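Local coordinates for plantazolicin methyltransferase BamL (PDB 5DLY), which probably transfers methyl groups from S-adenosylmethionine to the amino terminus of desmethylplantazolicin in the biosynthesis of the antibiotic plantazolicin, at residues Ile127-Cys132 / Ile156-Leu161; Asp162-Gly167 / Ser189-Glu194. All coordinates share one frame; numbering follows the deposited sequence.

Interaction 1: Ile127-Cys132 / Ile156-Leu161. With 5D7 (prop-2-en-1-yl 2-[(1S)-1-amino-4-carbamimidamidobutyl]-1,3-thiazole-4-carboxylate), chain B; SAH (S-adenosyl-L-homocysteine), chain C.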
ATOM      1  N   ILE A 127       0.009  -7.120   6.545  1.00  8.89           N
ATOM      2  CA  ILE A 127       0.705  -5.846   6.586  1.00  8.59           C
ATOM      3  C   ILE A 127       0.430  -5.161   5.247  1.00  8.56           C
ATOM      4  O   ILE A 127       0.662  -5.738   4.192  1.00  8.53           O
ATOM      5  CB  ILE A 127       2.218  -6.034   6.857  1.00  8.65           C
ATOM      6  CG1 ILE A 127       2.432  -6.799   8.172  1.00  8.68           C
ATOM      7  CG2 ILE A 127       2.925  -4.683   6.864  1.00  8.50           C
ATOM      8  CD1 ILE A 127       3.875  -7.169   8.469  1.00  8.51           C
ATOM      9  N   PHE A 128      -0.105  -3.944   5.302  1.00  8.07           N
ATOM     10  CA  PHE A 128      -0.570  -3.234   4.108  1.00  7.89           C
ATOM     11  C   PHE A 128       0.297  -2.003   3.882  1.00  7.65           C
ATOM     12  O   PHE A 128       0.528  -1.215   4.804  1.00  7.77           O
ATOM     13  CB  PHE A 128      -2.017  -2.804   4.371  1.00  7.91           C
ATOM     14  CG  PHE A 128      -2.788  -2.308   3.162  1.00  7.78           C
ATOM     15  CD1 PHE A 128      -2.609  -2.835   1.884  1.00  8.09           C
ATOM     16  CD2 PHE A 128      -3.773  -1.330   3.344  1.00  7.87           C
ATOM     17  CE1 PHE A 128      -3.386  -2.394   0.818  1.00  8.17           C
ATOM     18  CE2 PHE A 128      -4.540  -0.888   2.288  1.00  8.08           C
ATOM     19  CZ  PHE A 128      -4.348  -1.420   1.021  1.00  8.12           C
ATOM     20  N   ILE A 129       0.811  -1.852   2.665  1.00  7.31           N
ATOM     21  CA  ILE A 129       1.606  -0.672   2.317  1.00  7.38           C
ATOM     22  C   ILE A 129       0.988  -0.078   1.058  1.00  7.45           C
ATOM     23  O   ILE A 129       1.352  -0.439  -0.072  1.00  7.54           O
ATOM     24  CB  ILE A 129       3.095  -1.007   2.062  1.00  7.31           C
ATOM     25  CG1 ILE A 129       3.675  -1.917   3.165  1.00  7.46           C
ATOM     26  CG2 ILE A 129       3.891   0.278   1.949  1.00  7.41           C
ATOM     27  CD1 ILE A 129       5.135  -2.286   2.941  1.00  7.91           C
ATOM     28  N   HIS A 130       0.040   0.836   1.247  1.00  7.72           N
ATOM     29  CA  HIS A 130      -0.777   1.318   0.145  1.00  8.03           C
ATOM     30  C   HIS A 130      -0.361   2.717  -0.283  1.00  8.18           C
ATOM     31  O   HIS A 130      -0.438   3.676   0.490  1.00  7.93           O
ATOM     32  CB  HIS A 130      -2.257   1.298   0.573  1.00  8.22           C
ATOM     33  CG  HIS A 130      -3.227   1.555  -0.541  1.00  8.57           C
ATOM     34  ND1 HIS A 130      -3.519   0.629  -1.518  1.00  8.95           N
ATOM     35  CD2 HIS A 130      -4.019   2.626  -0.787  1.00  8.46           C
ATOM     36  CE1 HIS A 130      -4.420   1.136  -2.344  1.00  8.30           C
ATOM     37  NE2 HIS A 130      -4.748   2.344  -1.915  1.00  9.18           N
ATOM     38  N   LEU A 131       0.057   2.819  -1.544  1.00  8.39           N
ATOM     39  CA  LEU A 131       0.385   4.094  -2.186  1.00  8.77           C
ATOM     40  C   LEU A 131       1.398   4.951  -1.403  1.00  9.15           C
ATOM     41  O   LEU A 131       1.260   6.184  -1.308  1.00  9.47           O
ATOM     42  CB  LEU A 131      -0.910   4.859  -2.564  1.00  8.83           C
ATOM     43  CG  LEU A 131      -1.954   4.090  -3.390  1.00  8.96           C
ATOM     44  CD1 LEU A 131      -3.193   4.942  -3.655  1.00  9.12           C
ATOM     45  CD2 LEU A 131      -1.355   3.589  -4.703  1.00  9.48           C
ATOM     46  N   CYS A 132       2.423   4.306  -0.848  1.00  9.34           N
ATOM     47  CA  CYS A 132       3.446   5.063  -0.105  1.00  9.77           C
ATOM     48  C   CYS A 132       4.871   4.513  -0.139  1.00  9.84           C
ATOM     49  O   CYS A 132       5.773   5.152   0.392  1.00  9.29           O
ATOM     50  CB  CYS A 132       3.024   5.273   1.354  1.00 10.29           C
ATOM     51  SG  CYS A 132       2.832   3.770   2.335  1.00 12.12           S
ATOM     52  N   ILE A 156       2.289  -9.476   3.211  1.00  8.93           N
ATOM     53  CA  ILE A 156       2.440  -8.035   2.978  1.00  8.59           C
ATOM     54  C   ILE A 156       1.861  -7.773   1.597  1.00  8.45           C
ATOM     55  O   ILE A 156       2.247  -8.448   0.641  1.00  8.51           O
ATOM     56  CB  ILE A 156       3.918  -7.578   2.983  1.00  8.71           C
ATOM     57  CG1 ILE A 156       4.630  -8.056   4.251  1.00  8.89           C
ATOM     58  CG2 ILE A 156       4.002  -6.050   2.877  1.00  8.70           C
ATOM     59  CD1 ILE A 156       6.102  -7.706   4.332  1.00  9.21           C
ATOM     60  N   TYR A 157       0.961  -6.799   1.483  1.00  8.24           N
ATOM     61  CA  TYR A 157       0.440  -6.372   0.184  1.00  8.00           C
ATOM     62  C   TYR A 157       0.837  -4.920  -0.059  1.00  8.06           C
ATOM     63  O   TYR A 157       0.524  -4.044   0.745  1.00  7.88           O
ATOM     64  CB  TYR A 157      -1.083  -6.564   0.106  1.00  8.17           C
ATOM     65  CG  TYR A 157      -1.714  -6.201  -1.229  1.00  8.14           C
ATOM     66  CD1 TYR A 157      -1.098  -6.548  -2.431  1.00  8.28           C
ATOM     67  CD2 TYR A 157      -2.946  -5.528  -1.288  1.00  8.27           C
ATOM     68  CE1 TYR A 157      -1.681  -6.227  -3.660  1.00  8.29           C
ATOM     69  CE2 TYR A 157      -3.538  -5.210  -2.506  1.00  8.28           C
ATOM     70  CZ  TYR A 157      -2.888  -5.553  -3.690  1.00  8.28           C
ATOM     71  OH  TYR A 157      -3.454  -5.237  -4.910  1.00  8.77           O
ATOM     72  N   ILE A 158       1.527  -4.682  -1.172  1.00  8.08           N
ATOM     73  CA  ILE A 158       2.101  -3.380  -1.512  1.00  8.26           C
ATOM     74  C   ILE A 158       1.497  -2.928  -2.830  1.00  8.56           C
ATOM     75  O   ILE A 158       1.511  -3.685  -3.804  1.00  8.79           O
ATOM     76  CB  ILE A 158       3.642  -3.479  -1.698  1.00  8.29           C
ATOM     77  CG1 ILE A 158       4.322  -4.047  -0.444  1.00  8.41           C
ATOM     78  CG2 ILE A 158       4.238  -2.116  -2.053  1.00  8.39           C
ATOM     79  CD1 ILE A 158       5.784  -4.419  -0.631  1.00  8.58           C
ATOM     80  N   VAL A 159       0.941  -1.717  -2.860  1.00  8.38           N
ATOM     81  CA  VAL A 159       0.408  -1.135  -4.089  1.00  8.57           C
ATOM     82  C   VAL A 159       1.078   0.218  -4.230  1.00  8.87           C
ATOM     83  O   VAL A 159       1.055   1.003  -3.310  1.00  8.80           O
ATOM     84  CB  VAL A 159      -1.132  -0.963  -4.031  1.00  8.28           C
ATOM     85  CG1 VAL A 159      -1.675  -0.428  -5.354  1.00  8.14           C
ATOM     86  CG2 VAL A 159      -1.794  -2.290  -3.698  1.00  8.39           C
ATOM     87  N   ASP A 160       1.695   0.486  -5.373  1.00  9.15           N
ATOM     88  CA  ASP A 160       2.346   1.771  -5.571  1.00  9.56           C
ATOM     89  C   ASP A 160       2.412   2.189  -7.028  1.00  9.41           C
ATOM     90  O   ASP A 160       2.119   1.401  -7.933  1.00  9.24           O
ATOM     91  CB  ASP A 160       3.759   1.757  -4.969  1.00  9.66           C
ATOM     92  CG  ASP A 160       4.237   3.151  -4.525  1.00 10.00           C
ATOM     93  OD1 ASP A 160       3.397   4.077  -4.367  1.00 10.31           O
ATOM     94  OD2 ASP A 160       5.462   3.301  -4.306  1.00 10.25           O
ATOM     95  N   LEU A 161       2.794   3.445  -7.239  1.00  9.81           N
ATOM     96  CA  LEU A 161       3.029   3.974  -8.580  1.00 10.21           C
ATOM     97  C   LEU A 161       4.165   3.249  -9.289  1.00 10.53           C
ATOM     98  O   LEU A 161       5.137   2.830  -8.652  1.00 10.76           O
ATOM     99  CB  LEU A 161       3.403   5.451  -8.494  1.00 10.33           C
ATOM    100  CG  LEU A 161       2.394   6.394  -7.845  1.00 10.76           C
ATOM    101  CD1 LEU A 161       2.981   7.799  -7.789  1.00 11.09           C
ATOM    102  CD2 LEU A 161       1.075   6.390  -8.593  1.00 11.82           C
TER
HETATM  103  O9  5D7 B 300      -2.263   6.380  -6.653  1.00 16.75           O
HETATM  104  C6  5D7 B 300      -1.937   7.458  -7.126  1.00 16.40           C
HETATM  105  O7  5D7 B 300      -2.320   7.828  -8.466  1.00 18.14           O
HETATM  106  C8  5D7 B 300      -2.980   6.910  -9.342  1.00 20.46           C
HETATM  107  C2  5D7 B 300      -1.161   8.445  -6.338  1.00 14.60           C
HETATM  108  N3  5D7 B 300      -0.934   8.290  -5.006  1.00 13.79           N
HETATM  109  C4  5D7 B 300      -0.224   9.272  -4.430  1.00 13.23           C
HETATM  110  S5  5D7 B 300       0.156  10.465  -5.631  1.00 13.61           S
HETATM  111  C1  5D7 B 300      -0.639   9.616  -6.905  1.00 14.40           C
HETATM  112  CA  5D7 B 300       0.206   9.452  -3.028  1.00 12.82           C
HETATM  113  N   5D7 B 300      -0.469   8.439  -2.226  1.00 13.74           N
HETATM  114  CB  5D7 B 300       1.729   9.343  -2.874  1.00 12.17           C
HETATM  115  CG  5D7 B 300       2.404   8.213  -3.659  1.00 11.60           C
HETATM  116  CD  5D7 B 300       3.646   7.757  -2.908  1.00 11.40           C
HETATM  117  NE  5D7 B 300       4.363   6.782  -3.719  1.00 11.25           N
HETATM  118  CZ  5D7 B 300       5.287   6.999  -4.657  1.00 10.96           C
HETATM  119  NH2 5D7 B 300       5.803   6.024  -5.268  1.00 11.00           N
HETATM  120  NH1 5D7 B 300       5.673   8.182  -4.925  1.00 10.97           N
HETATM  121  C3  5D7 B 300      -3.171   7.584 -10.676  1.00 22.92           C
HETATM  122  C5  5D7 B 300      -4.234   7.338 -11.417  1.00 24.55           C
HETATM  123  N   SAH C 301      -1.568   4.503   2.894  1.00 14.97           N
HETATM  124  CA  SAH C 301      -2.138   5.838   2.520  1.00 16.10           C
HETATM  125  CB  SAH C 301      -1.042   6.722   1.935  1.00 16.09           C
HETATM  126  CG  SAH C 301      -1.176   8.158   2.449  1.00 15.90           C
HETATM  127  SD  SAH C 301      -0.086   9.277   1.607  1.00 15.71           S
HETATM  128  C   SAH C 301      -3.232   5.662   1.503  1.00 17.07           C
HETATM  129  O   SAH C 301      -3.671   4.551   1.229  1.00 17.49           O
HETATM  130  OXT SAH C 301      -3.714   6.624   0.907  1.00 19.18           O
HETATM  131  C5' SAH C 301       1.515   8.712   2.105  1.00 13.98           C
HETATM  132  C4' SAH C 301       1.679   8.616   3.617  1.00 13.56           C
HETATM  133  O4' SAH C 301       2.914   7.950   3.917  1.00 12.31           O
HETATM  134  C3' SAH C 301       1.769   9.986   4.288  1.00 13.34           C
HETATM  135  O3' SAH C 301       0.747  10.110   5.297  1.00 14.36           O
HETATM  136  C2' SAH C 301       3.178  10.038   4.867  1.00 13.09           C
HETATM  137  O2' SAH C 301       3.307  10.770   6.089  1.00 13.29           O
HETATM  138  C1' SAH C 301       3.464   8.561   5.076  1.00 12.38           C
HETATM  139  N9  SAH C 301       4.896   8.205   5.198  1.00 11.63           N
HETATM  140  C8  SAH C 301       5.903   8.597   4.386  1.00 11.59           C
HETATM  141  N7  SAH C 301       7.080   8.079   4.799  1.00 11.43           N
HETATM  142  C5  SAH C 301       6.826   7.331   5.886  1.00 11.43           C
HETATM  143  C6  SAH C 301       7.637   6.517   6.802  1.00 11.48           C
HETATM  144  N6  SAH C 301       8.962   6.409   6.588  1.00 11.48           N
HETATM  145  N1  SAH C 301       6.999   5.887   7.823  1.00 10.87           N
HETATM  146  C2  SAH C 301       5.669   6.016   8.010  1.00 10.95           C
HETATM  147  N3  SAH C 301       4.856   6.749   7.204  1.00 10.87           N
HETATM  148  C4  SAH C 301       5.388   7.423   6.151  1.00 11.28           C
HETATM  149  O   HOH W   1       2.989   1.393  -1.441  1.00  9.01           O
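I129 and I158 run alongside each other on one face of the sheet, CD1 of I129 resting 3.9 Å from CG1 of I158. In both, CG1 stands beside the backbone N (chi1 -47° and -57°), which keeps the two branches in step; CD1 of I129 also slants across to CG2 of I156, and L146 of helix 139-148 packs on this face. On the other face F128 and Y157 are neighbours, CE1 of F128 3.8 Å from CD2 of Y157; F48 meets F128 edge-to-face and W261 stacks with Y157. Between these faces the parallel backbones are joined by hydrogen bonds, from Y157 N to I127 O at one end to L131 N to V159 O (2.7 Å) at the other. Near the strand ends a water donates to I129 O and V159 O and accepts from C132 N. D160 turns its carboxylate to the guanidinium of the substrate analogue, OD1 taking NE of 5D7 and OD2 taking NH2 of 5D7, each at 2.9 Å; OD2 also accepts from G134 N. L131 O receives the analogue's amine, and H130 O that of S-adenosylhomocysteine. Cofactor product and substrate analogue thus come together at the carboxyl ends of central parallel strands, the usual active-site edge of a Rossmann-like methyltransferase.

Interaction 2: Asp162-Gly167 / Ser189-Glu194. With 5D7 (prop-2-en-1-yl 2-[(1S)-1-amino-4-carbamimidamidobutyl]-1,3-thiazole-4-carboxylate), chain B.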
ATOM      1  N   ASP A 162       4.031   3.124 -10.610  1.00 11.08           N
ATOM      2  CA  ASP A 162       5.107   2.637 -11.476  1.00 12.09           C
ATOM      3  C   ASP A 162       5.739   3.856 -12.126  1.00 12.16           C
ATOM      4  O   ASP A 162       5.035   4.654 -12.746  1.00 12.32           O
ATOM      5  CB  ASP A 162       4.517   1.712 -12.549  1.00 13.12           C
ATOM      6  CG  ASP A 162       5.578   1.016 -13.397  1.00 14.57           C
ATOM      7  OD1 ASP A 162       6.671   1.573 -13.610  1.00 15.58           O
ATOM      8  OD2 ASP A 162       5.277  -0.099 -13.875  1.00 17.10           O
ATOM      9  N   ARG A 163       7.060   3.992 -11.997  1.00 12.50           N
ATOM     10  CA  ARG A 163       7.772   5.141 -12.573  1.00 13.45           C
ATOM     11  C   ARG A 163       7.520   5.306 -14.079  1.00 14.27           C
ATOM     12  O   ARG A 163       7.477   6.437 -14.585  1.00 14.23           O
ATOM     13  CB  ARG A 163       9.278   5.065 -12.272  1.00 13.39           C
ATOM     14  CG  ARG A 163      10.077   6.250 -12.803  1.00 13.93           C
ATOM     15  CD  ARG A 163      11.474   6.320 -12.205  1.00 14.14           C
ATOM     16  NE  ARG A 163      12.433   5.447 -12.889  1.00 14.74           N
ATOM     17  CZ  ARG A 163      12.906   4.300 -12.402  1.00 14.92           C
ATOM     18  NH1 ARG A 163      13.779   3.590 -13.109  1.00 15.66           N
ATOM     19  NH2 ARG A 163      12.511   3.849 -11.215  1.00 15.34           N
ATOM     20  N   ASN A 164       7.334   4.186 -14.775  1.00 15.10           N
ATOM     21  CA  ASN A 164       7.118   4.205 -16.223  1.00 16.50           C
ATOM     22  C   ASN A 164       5.757   4.784 -16.612  1.00 17.11           C
ATOM     23  O   ASN A 164       5.504   5.040 -17.789  1.00 17.89           O
ATOM     24  CB  ASN A 164       7.309   2.808 -16.831  1.00 17.05           C
ATOM     25  CG  ASN A 164       8.766   2.346 -16.833  1.00 18.25           C
ATOM     26  OD1 ASN A 164       9.044   1.157 -16.687  1.00 19.75           O
ATOM     27  ND2 ASN A 164       9.693   3.276 -17.012  1.00 17.92           N
ATOM     28  N   SER A 165       4.892   5.000 -15.619  1.00 17.23           N
ATOM     29  CA  SER A 165       3.542   5.532 -15.845  1.00 17.35           C
ATOM     30  C   SER A 165       3.414   7.056 -15.730  1.00 18.14           C
ATOM     31  O   SER A 165       2.300   7.589 -15.809  1.00 17.92           O
ATOM     32  CB  SER A 165       2.547   4.874 -14.878  1.00 17.17           C
ATOM     33  OG  SER A 165       2.386   3.500 -15.166  1.00 17.97           O
ATOM     34  N   LEU A 166       4.541   7.752 -15.548  1.00 18.91           N
ATOM     35  CA  LEU A 166       4.549   9.207 -15.327  1.00 20.75           C
ATOM     36  C   LEU A 166       3.703   9.968 -16.355  1.00 21.52           C
ATOM     37  O   LEU A 166       2.830  10.762 -15.984  1.00 21.19           O
ATOM     38  CB  LEU A 166       5.985   9.752 -15.304  1.00 21.88           C
ATOM     39  CG  LEU A 166       6.263  11.257 -15.111  1.00 22.84           C
ATOM     40  CD1 LEU A 166       5.296  11.957 -14.159  1.00 23.50           C
ATOM     41  CD2 LEU A 166       7.700  11.468 -14.648  1.00 24.01           C
ATOM     42  N   GLY A 167       3.967   9.707 -17.631  1.00 22.65           N
ATOM     43  CA  GLY A 167       3.295  10.395 -18.732  1.00 23.70           C
ATOM     44  C   GLY A 167       1.785  10.370 -18.617  1.00 24.51           C
ATOM     45  O   GLY A 167       1.133  11.417 -18.673  1.00 25.42           O
ATOM     46  N   SER A 189       9.337   6.734  -7.783  1.00 12.84           N
ATOM     47  CA  SER A 189       8.776   5.379  -7.838  1.00 12.51           C
ATOM     48  C   SER A 189       9.731   4.358  -8.446  1.00 12.98           C
ATOM     49  O   SER A 189      10.688   4.719  -9.136  1.00 13.61           O
ATOM     50  CB  SER A 189       7.472   5.383  -8.636  1.00 12.21           C
ATOM     51  OG  SER A 189       6.588   6.368  -8.127  1.00 11.76           O
ATOM     52  N   LEU A 190       9.461   3.080  -8.183  1.00 12.95           N
ATOM     53  CA  LEU A 190      10.186   1.999  -8.831  1.00 13.35           C
ATOM     54  C   LEU A 190       9.483   1.628 -10.129  1.00 13.25           C
ATOM     55  O   LEU A 190       8.304   1.943 -10.330  1.00 12.88           O
ATOM     56  CB  LEU A 190      10.252   0.771  -7.921  1.00 13.75           C
ATOM     57  CG  LEU A 190      10.977   0.957  -6.578  1.00 14.59           C
ATOM     58  CD1 LEU A 190      10.759  -0.254  -5.687  1.00 15.23           C
ATOM     59  CD2 LEU A 190      12.463   1.261  -6.740  1.00 15.85           C
ATOM     60  N   THR A 191      10.212   0.947 -11.006  1.00 13.41           N
ATOM     61  CA  THR A 191       9.613   0.292 -12.155  1.00 14.13           C
ATOM     62  C   THR A 191       9.234  -1.128 -11.757  1.00 14.60           C
ATOM     63  O   THR A 191       9.689  -1.643 -10.731  1.00 14.08           O
ATOM     64  CB  THR A 191      10.590   0.203 -13.344  1.00 14.56           C
ATOM     65  OG1 THR A 191      11.749  -0.541 -12.944  1.00 15.58           O
ATOM     66  CG2 THR A 191      11.006   1.583 -13.818  1.00 14.59           C
ATOM     67  N   MET A 192       8.404  -1.764 -12.575  1.00 15.65           N
ATOM     68  CA  MET A 192       8.062  -3.163 -12.382  1.00 17.89           C
ATOM     69  C   MET A 192       9.303  -4.047 -12.220  1.00 17.51           C
ATOM     70  O   MET A 192       9.375  -4.866 -11.301  1.00 16.88           O
ATOM     71  CB  MET A 192       7.214  -3.651 -13.557  1.00 20.57           C
ATOM     72  CG  MET A 192       6.887  -5.127 -13.500  1.00 24.49           C
ATOM     73  SD  MET A 192       6.206  -5.558 -11.896  1.00 30.39           S
ATOM     74  CE  MET A 192       4.590  -4.801 -12.017  1.00 27.52           C
ATOM     75  N   GLU A 193      10.267  -3.867 -13.121  1.00 17.73           N
ATOM     76  CA  GLU A 193      11.527  -4.599 -13.095  1.00 18.16           C
ATOM     77  C   GLU A 193      12.259  -4.445 -11.755  1.00 16.69           C
ATOM     78  O   GLU A 193      12.691  -5.438 -11.156  1.00 16.58           O
ATOM     79  CB  GLU A 193      12.406  -4.114 -14.253  1.00 19.81           C
ATOM     80  CG  GLU A 193      13.794  -4.721 -14.311  1.00 22.44           C
ATOM     81  CD  GLU A 193      14.639  -4.086 -15.398  1.00 23.59           C
ATOM     82  OE1 GLU A 193      15.217  -3.001 -15.161  1.00 24.44           O
ATOM     83  OE2 GLU A 193      14.720  -4.680 -16.489  1.00 25.85           O
ATOM     84  N   GLU A 194      12.388  -3.207 -11.281  1.00 15.66           N
ATOM     85  CA  GLU A 194      13.089  -2.925 -10.025  1.00 15.01           C
ATOM     86  C   GLU A 194      12.356  -3.499  -8.824  1.00 14.35           C
ATOM     87  O   GLU A 194      12.983  -4.004  -7.896  1.00 14.33           O
ATOM     88  CB  GLU A 194      13.285  -1.422  -9.830  1.00 15.88           C
ATOM     89  CG  GLU A 194      14.273  -0.793 -10.800  1.00 16.46           C
ATOM     90  CD  GLU A 194      14.169   0.715 -10.842  1.00 17.15           C
ATOM     91  OE1 GLU A 194      13.179   1.277 -10.314  1.00 17.20           O
ATOM     92  OE2 GLU A 194      15.085   1.355 -11.405  1.00 17.93           O
TER
HETATM   93  O9  5D7 B 300      -2.263   6.380  -6.653  1.00 16.75           O
HETATM   94  C6  5D7 B 300      -1.937   7.458  -7.126  1.00 16.40           C
HETATM   95  O7  5D7 B 300      -2.320   7.828  -8.466  1.00 18.14           O
HETATM   96  C8  5D7 B 300      -2.980   6.910  -9.342  1.00 20.46           C
HETATM   97  C2  5D7 B 300      -1.161   8.445  -6.338  1.00 14.60           C
HETATM   98  N3  5D7 B 300      -0.934   8.290  -5.006  1.00 13.79           N
HETATM   99  C4  5D7 B 300      -0.224   9.272  -4.430  1.00 13.23           C
HETATM  100  S5  5D7 B 300       0.156  10.465  -5.631  1.00 13.61           S
HETATM  101  C1  5D7 B 300      -0.639   9.616  -6.905  1.00 14.40           C
HETATM  102  CA  5D7 B 300       0.206   9.452  -3.028  1.00 12.82           C
HETATM  103  N   5D7 B 300      -0.469   8.439  -2.226  1.00 13.74           N
HETATM  104  CB  5D7 B 300       1.729   9.343  -2.874  1.00 12.17           C
HETATM  105  CG  5D7 B 300       2.404   8.213  -3.659  1.00 11.60           C
HETATM  106  CD  5D7 B 300       3.646   7.757  -2.908  1.00 11.40           C
HETATM  107  NE  5D7 B 300       4.363   6.782  -3.719  1.00 11.25           N
HETATM  108  CZ  5D7 B 300       5.287   6.999  -4.657  1.00 10.96           C
HETATM  109  NH2 5D7 B 300       5.803   6.024  -5.268  1.00 11.00           N
HETATM  110  NH1 5D7 B 300       5.673   8.182  -4.925  1.00 10.97           N
HETATM  111  C3  5D7 B 300      -3.171   7.584 -10.676  1.00 22.92           C
HETATM  112  C5  5D7 B 300      -4.234   7.338 -11.417  1.00 24.55           C
HETATM  113  O   HOH W   2       7.371  -0.832 -15.472  1.00 22.41           O
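R163 meets E194 end-on in a salt bridge of two hydrogen bonds: NH2 of R163 to OE1 of E194 at 2.8 Å, and NH1 of R163 to OE2 of E194 at 3.1 Å. The guanidinium and carboxylate planes are 39° apart; OE1 is met near its syn side, OE2 from above the carboxylate plane. A bend at chi3 (83°) brings the arginine head round, and NH2 of R163 makes a second in-plane bond, to a lone pair of S189 O at 2.9 Å. CG2 of T191 lies over one guanidinium face, 3.5 Å from NH1 of R163. E194 is itself fixed by a capping box at the start of helix 192-203: T191 OG1 accepts from E194 N, and E194 OE1 accepts from T191 N, making that oxygen shared between the cap and the arginine. R163 N donates a hydrogen bond to L190 O at 2.9 Å. The neighbouring D162 forms an Asx turn, its OD1 accepting from N164 N at 2.9 Å, and a water donates to D162 OD2 and N164 OD1 while accepting from M192 N. S189 OG is hydrogen-bonded to the carbonyl Q185 O and accepts from NH2 of 5D7 at 3.0 Å.

In the fold
Interaction 1 joins two central strands of the sheet, its centre about 2 Å from the centre of the chain, and every touching residue is buried; the centre of interaction 2 sits about 15 Å from that of the chain, and the contact is only partly buried. Strand 154-160 leads into 162-167, and helix 176-187 lies between that segment and 189-194. The chemistry changes accordingly: parallel-strand hydrogen bonds between largely apolar faces in the core give way to a salt bridge, a capping box and an Asx turn nearer the surface. The two meet where L161 packs on S189, and both hold the guanidinium of the substrate analogue, with a carboxylate from interaction 1 and a hydroxyl from interaction 2.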